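Local coordinates for binding domain (Hc) of Paraclostridial Mosquitocidal Protein 1 (Paraclostridium bifermentans, PDB 6HOX) that forms the receptor-binding part of a botulinum-like neurotoxin that specifically targets Anopheles mosquitoes, and probably directs the toxin to host nerve cells, at residues 92-97 with 221-226; 283-288 with 352-357; 257-262 with 317-322. All blocks are in the same frame, centred on the assembly; numbering follows the deposited sequence.

Contact 1. Residues 92-97 with 221-226; sequences SFWIRV and LDQFNI
Ser92 O is held by two groups of the facing strand. Asn225 N donates to it at 2.8 Å, almost straight at 171°. Phe224 CA adds a C-H...O contact at 3.3 Å. Ser92 N returns a bond to Asn225 O, so the two residues form an antiparallel hydrogen-bonded pair. Trp94 and Asp222 make the next such pair, with Trp94 N 2.8 Å from Asp222 O. Between the pairs Gln223 and Phe224 stand against Phe93 alone, which is a beta bulge. Gln223 has positive phi and psi, and with Phe224 it also fits a G1 bulge toward strand 25-32. Gln223 O takes no backbone N-H from Ser92 or Phe93. Instead, Phe93 CA approaches it, and a water donates to it at 2.8 Å. The same water is bonded to Ser92 OG.

Phe93 and Phe224 lie side by side and point the same way. Their planes are 23° apart, but the rings are slid so far that they barely overlap, with centroids 5.5 Å apart. CB of Phe93 meets CD2 of Phe224 at 3.7 Å. With chi1 at 57°, Phe93 CG sits between its own N and carbonyl carbon, and the ring lies alongside Phe224 with its CD2 3.7 Å from Leu221 CD1. CB of Ile95 lies in plane at the ring edge. The strands belong to the lectin-like jelly-roll half of the binding domain. Strand 167-174 flanks 89-96 on its other side. The contact thus joins hydrocarbon packing to a bulged backbone in which a water links the Gln223 carbonyl to the buried Ser92 hydroxyl.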
loop_
_atom_site.group_PDB
_atom_site.type_symbol
_atom_site.label_atom_id
_atom_site.label_comp_id
_atom_site.label_asym_id
_atom_site.label_seq_id
_atom_site.Cartn_x
_atom_site.Cartn_y
_atom_site.Cartn_z
ATOM N N SER A 92 -15.251 -6.390 3.263
ATOM C CA SER A 92 -13.832 -6.217 2.884
ATOM C C SER A 92 -13.688 -5.091 1.854
ATOM O O SER A 92 -14.625 -4.762 1.132
ATOM C CB SER A 92 -13.200 -7.507 2.408
ATOM O OG SER A 92 -13.691 -7.940 1.146
ATOM N N PHE A 93 -12.511 -4.463 1.833
ATOM C CA PHE A 93 -12.230 -3.403 0.873
ATOM C C PHE A 93 -10.746 -3.029 0.893
ATOM O O PHE A 93 -10.026 -3.123 1.944
ATOM C CB PHE A 93 -13.079 -2.155 1.156
ATOM C CG PHE A 93 -12.944 -1.564 2.539
ATOM C CD1 PHE A 93 -13.714 -2.035 3.591
ATOM C CD2 PHE A 93 -12.083 -0.511 2.781
ATOM C CE1 PHE A 93 -13.594 -1.502 4.862
ATOM C CE2 PHE A 93 -11.991 0.050 4.043
ATOM C CZ PHE A 93 -12.733 -0.458 5.086
ATOM N N TRP A 94 -10.298 -2.579 -0.285
ATOM C CA TRP A 94 -9.029 -1.900 -0.436
ATOM C C TRP A 94 -9.271 -0.410 -0.233
ATOM O O TRP A 94 -10.219 0.137 -0.811
ATOM C CB TRP A 94 -8.438 -2.172 -1.816
ATOM C CG TRP A 94 -7.790 -3.513 -1.939
ATOM C CD1 TRP A 94 -8.291 -4.626 -2.547
ATOM C CD2 TRP A 94 -6.491 -3.877 -1.440
ATOM N NE1 TRP A 94 -7.389 -5.652 -2.479
ATOM C CE2 TRP A 94 -6.270 -5.220 -1.814
ATOM C CE3 TRP A 94 -5.485 -3.193 -0.742
ATOM C CZ2 TRP A 94 -5.099 -5.896 -1.475
ATOM C CZ3 TRP A 94 -4.317 -3.858 -0.432
ATOM C CH2 TRP A 94 -4.130 -5.189 -0.798
ATOM N N ILE A 95 -8.406 0.219 0.564
ATOM C CA ILE A 95 -8.469 1.632 0.833
ATOM C C ILE A 95 -7.069 2.236 0.715
ATOM O O ILE A 95 -6.065 1.627 1.110
ATOM C CB ILE A 95 -9.104 1.914 2.210
ATOM C CG1 ILE A 95 -9.627 3.352 2.275
ATOM C CG2 ILE A 95 -8.152 1.597 3.351
ATOM C CD1 ILE A 95 -10.369 3.678 3.563
ATOM N N ARG A 96 -7.017 3.440 0.150
ATOM C CA ARG A 96 -5.824 4.242 0.148
ATOM C C ARG A 96 -6.200 5.627 0.671
ATOM O O ARG A 96 -6.931 6.364 0.003
ATOM C CB ARG A 96 -5.216 4.303 -1.255
ATOM C CG ARG A 96 -3.803 4.869 -1.300
ATOM C CD ARG A 96 -3.265 4.911 -2.712
ATOM N NE ARG A 96 -1.955 5.545 -2.815
ATOM C CZ ARG A 96 -1.335 5.801 -3.963
ATOM N NH1 ARG A 96 -1.968 5.635 -5.111
ATOM N NH2 ARG A 96 -0.092 6.247 -3.969
ATOM N N VAL A 97 -5.736 5.919 1.884
ATOM C CA VAL A 97 -5.956 7.156 2.582
ATOM C C VAL A 97 -4.690 7.993 2.547
ATOM O O VAL A 97 -3.624 7.482 2.890
ATOM C CB VAL A 97 -6.356 6.885 4.038
ATOM C CG1 VAL A 97 -6.586 8.174 4.811
ATOM C CG2 VAL A 97 -7.559 5.950 4.120
ATOM N N LEU A 221 -10.875 3.862 -3.082
ATOM C CA LEU A 221 -11.621 2.725 -2.528
ATOM C C LEU A 221 -11.886 1.712 -3.648
ATOM O O LEU A 221 -12.350 2.089 -4.727
ATOM C CB LEU A 221 -12.913 3.286 -1.924
ATOM C CG LEU A 221 -13.742 2.359 -1.036
ATOM C CD1 LEU A 221 -13.032 2.066 0.287
ATOM C CD2 LEU A 221 -15.117 2.971 -0.789
ATOM N N ASP A 222 -11.573 0.435 -3.401
ATOM C CA ASP A 222 -11.712 -0.589 -4.415
ATOM C C ASP A 222 -12.135 -1.926 -3.787
ATOM O O ASP A 222 -11.749 -2.272 -2.682
ATOM C CB ASP A 222 -10.433 -0.713 -5.253
ATOM C CG ASP A 222 -10.654 -1.462 -6.565
ATOM O OD1 ASP A 222 -11.795 -1.389 -7.091
ATOM O OD2 ASP A 222 -9.706 -2.133 -7.041
ATOM N N GLN A 223 -12.920 -2.694 -4.546
ATOM C CA GLN A 223 -13.371 -4.027 -4.150
ATOM C C GLN A 223 -14.030 -3.951 -2.760
ATOM O O GLN A 223 -13.673 -4.721 -1.850
ATOM C CB GLN A 223 -12.219 -5.035 -4.170
ATOM C CG GLN A 223 -11.468 -5.112 -5.502
ATOM C CD GLN A 223 -12.358 -5.597 -6.622
ATOM O OE1 GLN A 223 -12.589 -4.909 -7.612
ATOM N NE2 GLN A 223 -12.917 -6.775 -6.445
ATOM N N PHE A 224 -14.989 -3.031 -2.597
ATOM C CA PHE A 224 -15.781 -3.013 -1.396
ATOM C C PHE A 224 -16.835 -4.112 -1.526
ATOM O O PHE A 224 -17.790 -4.007 -2.317
ATOM C CB PHE A 224 -16.386 -1.642 -1.114
ATOM C CG PHE A 224 -17.105 -1.550 0.208
ATOM C CD1 PHE A 224 -18.368 -2.097 0.378
ATOM C CD2 PHE A 224 -16.515 -0.898 1.284
ATOM C CE1 PHE A 224 -19.037 -1.978 1.590
ATOM C CE2 PHE A 224 -17.178 -0.785 2.497
ATOM C CZ PHE A 224 -18.433 -1.332 2.649
ATOM N N ASN A 225 -16.598 -5.190 -0.782
ATOM C CA ASN A 225 -17.308 -6.413 -0.912
ATOM C C ASN A 225 -18.111 -6.661 0.362
ATOM O O ASN A 225 -17.627 -6.372 1.454
ATOM C CB ASN A 225 -16.370 -7.593 -1.166
ATOM C CG ASN A 225 -15.636 -7.489 -2.480
ATOM O OD1 ASN A 225 -15.904 -6.587 -3.275
ATOM N ND2 ASN A 225 -14.688 -8.392 -2.687
ATOM N N ILE A 226 -19.334 -7.174 0.186
ATOM C CA ILE A 226 -20.152 -7.729 1.283
ATOM C C ILE A 226 -20.381 -9.216 1.006
ATOM O O ILE A 226 -20.742 -9.610 -0.105
ATOM C CB ILE A 226 -21.489 -6.982 1.446
ATOM C CG1 ILE A 226 -21.275 -5.479 1.652
ATOM C CG2 ILE A 226 -22.283 -7.621 2.583
ATOM C CD1 ILE A 226 -22.519 -4.643 1.505
HETATM O O HOH W 1 -12.023 -6.798 -0.837
#

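Contact 2. Residues 283-288 with 352-357; sequences YGEYYP and YSKIKE
The beta-trefoil half of the binding domain carries this contact, where the start of strand 285-291 meets the loop joining strands 345-348 and 361-363. Ile355 of the loop is the central side chain. It projects toward Tyr283, Glu285 and Tyr287, and its CD1 methyl touches all three. CD1 of the Tyr283 ring is 3.5 Å from Ile355 CG1, and the two side chains cross at a slant. CG1 of Ile355 stands beside its own backbone N (chi1 -63°), which brings this branch to the tyrosine, while chi2 of 141° lies away from a staggered value. Glu285 runs past the isoleucine in the reverse direction, with its CG 4.0 Å from Ile355 CD1.

The charged part joins an exposed lysine to a buried glutamate. Lys354 reaches over as a fully extended chain, and its NZ forms a salt bridge with Glu285 OE2 at 3.4 Å. As a hydrogen bond this is weak. Glu285 is bent at chi2 and meets the lysine from the opposite direction. NZ is also close to Gly284 N, but both are donors and no bond joins them. The charge pair therefore looks looser than the apolar contact beside it.

Arg392 NH1 binds the carbonyl O of Glu357 and, weakly, that of Ile355, which ties the loop to another part of the trefoil. An acetate ion, probably from the crystallisation liquor, lies beside the Tyr287 side chain. Tyr287 OH stands 3.7 Å above one face of the Tyr283 ring, displaced toward its rim, and is 4.0 Å from Ile355 CD1.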
loop_
_atom_site.group_PDB
_atom_site.type_symbol
_atom_site.label_atom_id
_atom_site.label_comp_id
_atom_site.label_asym_id
_atom_site.label_seq_id
_atom_site.Cartn_x
_atom_site.Cartn_y
_atom_site.Cartn_z
ATOM N N TYR A 283 39.392 6.618 -8.723
ATOM C CA TYR A 283 38.930 5.682 -9.743
ATOM C C TYR A 283 38.271 6.505 -10.853
ATOM O O TYR A 283 38.133 7.710 -10.745
ATOM C CB TYR A 283 37.959 4.655 -9.168
ATOM C CG TYR A 283 38.450 3.877 -7.975
ATOM C CD1 TYR A 283 39.286 2.778 -8.127
ATOM C CD2 TYR A 283 38.033 4.200 -6.691
ATOM C CE1 TYR A 283 39.714 2.037 -7.035
ATOM C CE2 TYR A 283 38.447 3.469 -5.588
ATOM C CZ TYR A 283 39.291 2.384 -5.762
ATOM O OH TYR A 283 39.708 1.666 -4.680
ATOM N N GLY A 284 37.837 5.856 -11.922
ATOM C CA GLY A 284 37.173 6.607 -12.972
ATOM C C GLY A 284 35.663 6.650 -12.797
ATOM O O GLY A 284 34.966 6.877 -13.784
ATOM N N GLU A 285 35.162 6.489 -11.556
ATOM C CA GLU A 285 33.808 5.961 -11.321
ATOM C C GLU A 285 32.915 6.915 -10.512
ATOM O O GLU A 285 33.347 7.572 -9.572
ATOM C CB GLU A 285 33.886 4.623 -10.585
ATOM C CG GLU A 285 34.660 3.551 -11.336
ATOM C CD GLU A 285 34.030 3.040 -12.625
ATOM O OE1 GLU A 285 32.850 3.366 -12.906
ATOM O OE2 GLU A 285 34.728 2.306 -13.347
ATOM N N TYR A 286 31.630 6.921 -10.891
ATOM C CA TYR A 286 30.530 7.400 -10.064
ATOM C C TYR A 286 29.974 6.242 -9.219
ATOM O O TYR A 286 29.663 5.169 -9.746
ATOM C CB TYR A 286 29.410 7.973 -10.932
ATOM C CG TYR A 286 29.832 9.053 -11.892
ATOM C CD1 TYR A 286 30.284 8.735 -13.159
ATOM C CD2 TYR A 286 29.733 10.391 -11.552
ATOM C CE1 TYR A 286 30.664 9.716 -14.056
ATOM C CE2 TYR A 286 30.092 11.388 -12.444
ATOM C CZ TYR A 286 30.565 11.049 -13.700
ATOM O OH TYR A 286 30.928 12.016 -14.597
ATOM N N TYR A 287 29.844 6.484 -7.914
ATOM C CA TYR A 287 29.323 5.526 -6.952
ATOM C C TYR A 287 27.960 6.005 -6.451
ATOM O O TYR A 287 27.843 7.116 -5.940
ATOM C CB TYR A 287 30.280 5.351 -5.768
ATOM C CG TYR A 287 31.523 4.547 -6.062
ATOM C CD1 TYR A 287 32.592 5.088 -6.760
ATOM C CD2 TYR A 287 31.621 3.226 -5.665
ATOM C CE1 TYR A 287 33.734 4.344 -7.031
ATOM C CE2 TYR A 287 32.752 2.467 -5.931
ATOM C CZ TYR A 287 33.819 3.025 -6.618
ATOM O OH TYR A 287 34.922 2.253 -6.882
ATOM N N PRO A 288 26.885 5.186 -6.546
ATOM C CA PRO A 288 25.633 5.525 -5.870
ATOM C C PRO A 288 25.775 5.172 -4.383
ATOM O O PRO A 288 26.468 4.222 -4.037
ATOM C CB PRO A 288 24.606 4.666 -6.619
ATOM C CG PRO A 288 25.396 3.423 -6.989
ATOM C CD PRO A 288 26.799 3.924 -7.294
ATOM N N TYR A 352 36.269 -6.157 -13.235
ATOM C CA TYR A 352 36.911 -6.870 -12.125
ATOM C C TYR A 352 38.427 -6.604 -12.049
ATOM O O TYR A 352 39.012 -6.557 -10.948
ATOM C CB TYR A 352 36.688 -8.378 -12.257
ATOM C CG TYR A 352 37.225 -9.156 -11.085
ATOM C CD1 TYR A 352 36.541 -9.188 -9.881
ATOM C CD2 TYR A 352 38.434 -9.827 -11.164
ATOM C CE1 TYR A 352 37.028 -9.887 -8.791
ATOM C CE2 TYR A 352 38.935 -10.532 -10.082
ATOM C CZ TYR A 352 38.232 -10.561 -8.891
ATOM O OH TYR A 352 38.724 -11.252 -7.824
ATOM N N SER A 353 39.060 -6.506 -13.218
ATOM C CA SER A 353 40.513 -6.297 -13.350
ATOM C C SER A 353 40.927 -4.947 -12.747
ATOM O O SER A 353 42.031 -4.810 -12.217
ATOM C CB SER A 353 40.930 -6.395 -14.804
ATOM O OG SER A 353 40.289 -5.390 -15.584
ATOM N N LYS A 354 40.036 -3.957 -12.865
ATOM C CA LYS A 354 40.261 -2.589 -12.398
ATOM C C LYS A 354 39.973 -2.537 -10.897
ATOM O O LYS A 354 40.844 -2.239 -10.097
ATOM C CB LYS A 354 39.373 -1.626 -13.198
ATOM C CG LYS A 354 39.266 -0.213 -12.637
ATOM C CD LYS A 354 38.393 0.720 -13.460
ATOM C CE LYS A 354 38.434 2.150 -12.955
ATOM N NZ LYS A 354 37.975 3.118 -13.980
ATOM N N ILE A 355 38.717 -2.834 -10.551
ATOM C CA ILE A 355 38.205 -2.821 -9.191
ATOM C C ILE A 355 37.530 -4.172 -8.960
ATOM O O ILE A 355 36.539 -4.475 -9.615
ATOM C CB ILE A 355 37.220 -1.649 -8.982
ATOM C CG1 ILE A 355 37.883 -0.283 -9.155
ATOM C CG2 ILE A 355 36.553 -1.747 -7.622
ATOM C CD1 ILE A 355 37.017 0.721 -9.865
ATOM N N LYS A 356 38.082 -4.954 -8.031
ATOM C CA LYS A 356 37.653 -6.310 -7.778
ATOM C C LYS A 356 36.578 -6.355 -6.678
ATOM O O LYS A 356 35.992 -7.413 -6.465
ATOM C CB LYS A 356 38.862 -7.167 -7.387
ATOM N N GLU A 357 36.343 -5.229 -5.983
ATOM C CA GLU A 357 35.405 -5.149 -4.853
ATOM C C GLU A 357 33.960 -5.222 -5.366
ATOM O O GLU A 357 33.694 -5.086 -6.555
ATOM C CB GLU A 357 35.605 -3.863 -4.046
ATOM C CG GLU A 357 36.754 -3.937 -3.052
ATOM C CD GLU A 357 38.136 -3.936 -3.685
ATOM O OE1 GLU A 357 38.326 -3.242 -4.725
ATOM O OE2 GLU A 357 39.018 -4.638 -3.149
#

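Contact 3. Residues 257-262 with 317-322; sequences LEYNKS and VKIINK
Two well-formed hydrogen bonds cross between Tyr259-Asn260 and the strand end at Ile319-Asn321. Asn260 N donates to Ile319 O at 2.9 Å. Asn321 ND2 donates to Tyr259 OH at 3.1 Å and 169°, with the hydroxyl almost in the amide plane. The ring and amide planes are 73° apart. Tyr259 OH is also bonded to Asp333 OD2, and Asn321 OD1 accepts from Asn323 N, so both polar ends are fixed twice.

A water extends this backbone network. It accepts from Ile319 N at 2.8 Å and from Lys261 N, and donates to Glu258 O. It thus fills in for direct pairing where the 257-262 loop turns, with Asn260 at positive phi and psi. Beyond the turn the chain enters strand 263-267, which pairs with strand 316-320 in the beta-trefoil half of the domain.

Apolar contacts gather round Ile319. CG2 is anti to the backbone N and CG1 anti to the carbonyl carbon (chi1 -50°), which sends the branches to different partners. CG2 meets Tyr259 CE1 at 3.8 Å, and CD1 meets Leu257 CD2 at 3.8 Å. Each of these side chains crosses the isoleucine at about a right angle. Phe437 of strand 435-438 touches both Leu257 and Ile319. Ile319 O lies at the edge of the Tyr259 ring, while Asn321 CB packs against CE1 at 3.4 Å.

The lysine contacts are softer. Lys318 runs extended alongside Asn260. Its NZ makes a weak bond to Asn260 OD1 at 3.5 Å and a long, weak ion pair with Glu340. Its CE is 3.6 Å from Ser262 OG.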
loop_
_atom_site.group_PDB
_atom_site.type_symbol
_atom_site.label_atom_id
_atom_site.label_comp_id
_atom_site.label_asym_id
_atom_site.label_seq_id
_atom_site.Cartn_x
_atom_site.Cartn_y
_atom_site.Cartn_z
ATOM N N LEU A 257 4.459 -2.392 -10.290
ATOM C CA LEU A 257 5.743 -1.794 -10.601
ATOM C C LEU A 257 5.841 -1.684 -12.131
ATOM O O LEU A 257 5.447 -2.600 -12.834
ATOM C CB LEU A 257 6.849 -2.672 -10.012
ATOM C CG LEU A 257 8.269 -2.104 -10.088
ATOM C CD1 LEU A 257 8.407 -0.857 -9.224
ATOM C CD2 LEU A 257 9.289 -3.151 -9.664
ATOM N N GLU A 258 6.344 -0.567 -12.650
ATOM C CA GLU A 258 6.350 -0.368 -14.118
ATOM C C GLU A 258 7.753 -0.112 -14.661
ATOM O O GLU A 258 8.603 0.433 -13.972
ATOM C CB GLU A 258 5.492 0.824 -14.533
ATOM C CG GLU A 258 4.030 0.703 -14.131
ATOM C CD GLU A 258 3.196 1.901 -14.556
ATOM O OE1 GLU A 258 3.592 2.592 -15.539
ATOM O OE2 GLU A 258 2.151 2.142 -13.911
ATOM N N TYR A 259 7.916 -0.436 -15.947
ATOM C CA TYR A 259 9.071 -0.080 -16.733
ATOM C C TYR A 259 8.923 1.351 -17.246
ATOM O O TYR A 259 7.819 1.834 -17.456
ATOM C CB TYR A 259 9.238 -1.016 -17.932
ATOM C CG TYR A 259 9.660 -2.415 -17.582
ATOM C CD1 TYR A 259 10.914 -2.644 -17.052
ATOM C CD2 TYR A 259 8.824 -3.509 -17.792
ATOM C CE1 TYR A 259 11.337 -3.918 -16.721
ATOM C CE2 TYR A 259 9.231 -4.793 -17.452
ATOM C CZ TYR A 259 10.497 -4.995 -16.921
ATOM O OH TYR A 259 10.965 -6.242 -16.625
ATOM N N ASN A 260 10.071 2.005 -17.438
ATOM C CA ASN A 260 10.144 3.296 -18.096
ATOM C C ASN A 260 9.330 4.335 -17.314
ATOM O O ASN A 260 8.764 5.250 -17.908
ATOM C CB ASN A 260 9.681 3.192 -19.555
ATOM C CG ASN A 260 10.004 4.425 -20.365
ATOM O OD1 ASN A 260 11.079 4.997 -20.208
ATOM N ND2 ASN A 260 9.064 4.872 -21.187
ATOM N N LYS A 261 9.336 4.229 -15.983
ATOM C CA LYS A 261 8.627 5.150 -15.117
ATOM C C LYS A 261 9.580 5.685 -14.047
ATOM O O LYS A 261 10.270 4.890 -13.368
ATOM C CB LYS A 261 7.439 4.439 -14.483
ATOM C CG LYS A 261 6.675 5.234 -13.433
ATOM C CD LYS A 261 5.519 4.442 -12.872
ATOM C CE LYS A 261 4.808 5.169 -11.761
ATOM N NZ LYS A 261 3.427 4.673 -11.602
ATOM N N SER A 262 9.625 7.023 -13.915
ATOM C CA SER A 262 10.540 7.692 -12.977
ATOM C C SER A 262 10.174 7.339 -11.535
ATOM O O SER A 262 9.039 7.537 -11.107
ATOM C CB SER A 262 10.571 9.186 -13.152
ATOM O OG SER A 262 11.430 9.514 -14.219
ATOM N N VAL A 317 15.480 7.217 -10.879
ATOM C CA VAL A 317 15.783 6.006 -11.688
ATOM C C VAL A 317 14.557 5.556 -12.496
ATOM O O VAL A 317 13.407 5.794 -12.135
ATOM C CB VAL A 317 16.302 4.845 -10.818
ATOM C CG1 VAL A 317 17.451 5.275 -9.926
ATOM C CG2 VAL A 317 15.196 4.211 -9.975
ATOM N N LYS A 318 14.842 4.852 -13.589
ATOM C CA LYS A 318 13.858 4.124 -14.360
ATOM C C LYS A 318 14.353 2.695 -14.520
ATOM O O LYS A 318 15.579 2.485 -14.713
ATOM C CB LYS A 318 13.698 4.712 -15.763
ATOM C CG LYS A 318 12.907 6.001 -15.829
ATOM C CD LYS A 318 12.615 6.431 -17.242
ATOM C CE LYS A 318 11.726 7.653 -17.302
ATOM N NZ LYS A 318 11.570 8.113 -18.698
ATOM N N ILE A 319 13.413 1.745 -14.482
ATOM C CA ILE A 319 13.685 0.326 -14.716
ATOM C C ILE A 319 13.460 0.090 -16.211
ATOM O O ILE A 319 12.422 0.438 -16.745
ATOM C CB ILE A 319 12.791 -0.580 -13.833
ATOM C CG1 ILE A 319 12.816 -0.177 -12.356
ATOM C CG2 ILE A 319 13.164 -2.040 -14.022
ATOM C CD1 ILE A 319 11.732 -0.821 -11.503
ATOM N N ILE A 320 14.460 -0.476 -16.885
ATOM C CA ILE A 320 14.453 -0.615 -18.329
ATOM C C ILE A 320 14.721 -2.078 -18.697
ATOM O O ILE A 320 15.574 -2.737 -18.112
ATOM C CB ILE A 320 15.501 0.319 -18.958
ATOM C CG1 ILE A 320 15.229 1.781 -18.599
ATOM C CG2 ILE A 320 15.564 0.123 -20.469
ATOM C CD1 ILE A 320 13.985 2.322 -19.217
ATOM N N ASN A 321 13.985 -2.559 -19.697
ATOM C CA ASN A 321 14.096 -3.918 -20.188
ATOM C C ASN A 321 13.581 -3.908 -21.621
ATOM O O ASN A 321 12.383 -3.783 -21.837
ATOM C CB ASN A 321 13.313 -4.894 -19.302
ATOM C CG ASN A 321 13.236 -6.313 -19.829
ATOM O OD1 ASN A 321 13.941 -6.676 -20.770
ATOM N ND2 ASN A 321 12.398 -7.133 -19.205
ATOM N N LYS A 322 14.499 -4.007 -22.586
ATOM C CA LYS A 322 14.130 -3.938 -23.997
ATOM C C LYS A 322 13.380 -5.216 -24.416
ATOM O O LYS A 322 12.830 -5.247 -25.492
ATOM C CB LYS A 322 15.367 -3.655 -24.860
ATOM C CG LYS A 322 16.262 -4.850 -25.154
ATOM C CD LYS A 322 17.593 -4.469 -25.793
ATOM C CE LYS A 322 18.565 -3.826 -24.820
ATOM N NZ LYS A 322 19.011 -4.761 -23.754
HETATM O O HOH W 2 10.671 2.374 -14.183
#

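Contact 1 is buried in the jelly-roll half, while contacts 2 and 3 belong to the trefoil half and are partly buried. The centres of contacts 1 and 2 are about 48 Å apart, on opposite sides of the chain's centre. Contact 3 lies between, about 28 Å from contact 1 and 25 Å from contact 2, centre to centre. Contact 1 joins two strands by paired backbone bonds on each side of a bulge. Contact 3 sets a loop against a strand, with one direct backbone bond and a water in place of a ladder. Contact 2, at the far end, relies on side chains. A lysine reaches a carboxylate in contact 2 and an amide oxygen in contact 3, each through a weak hydrogen bond.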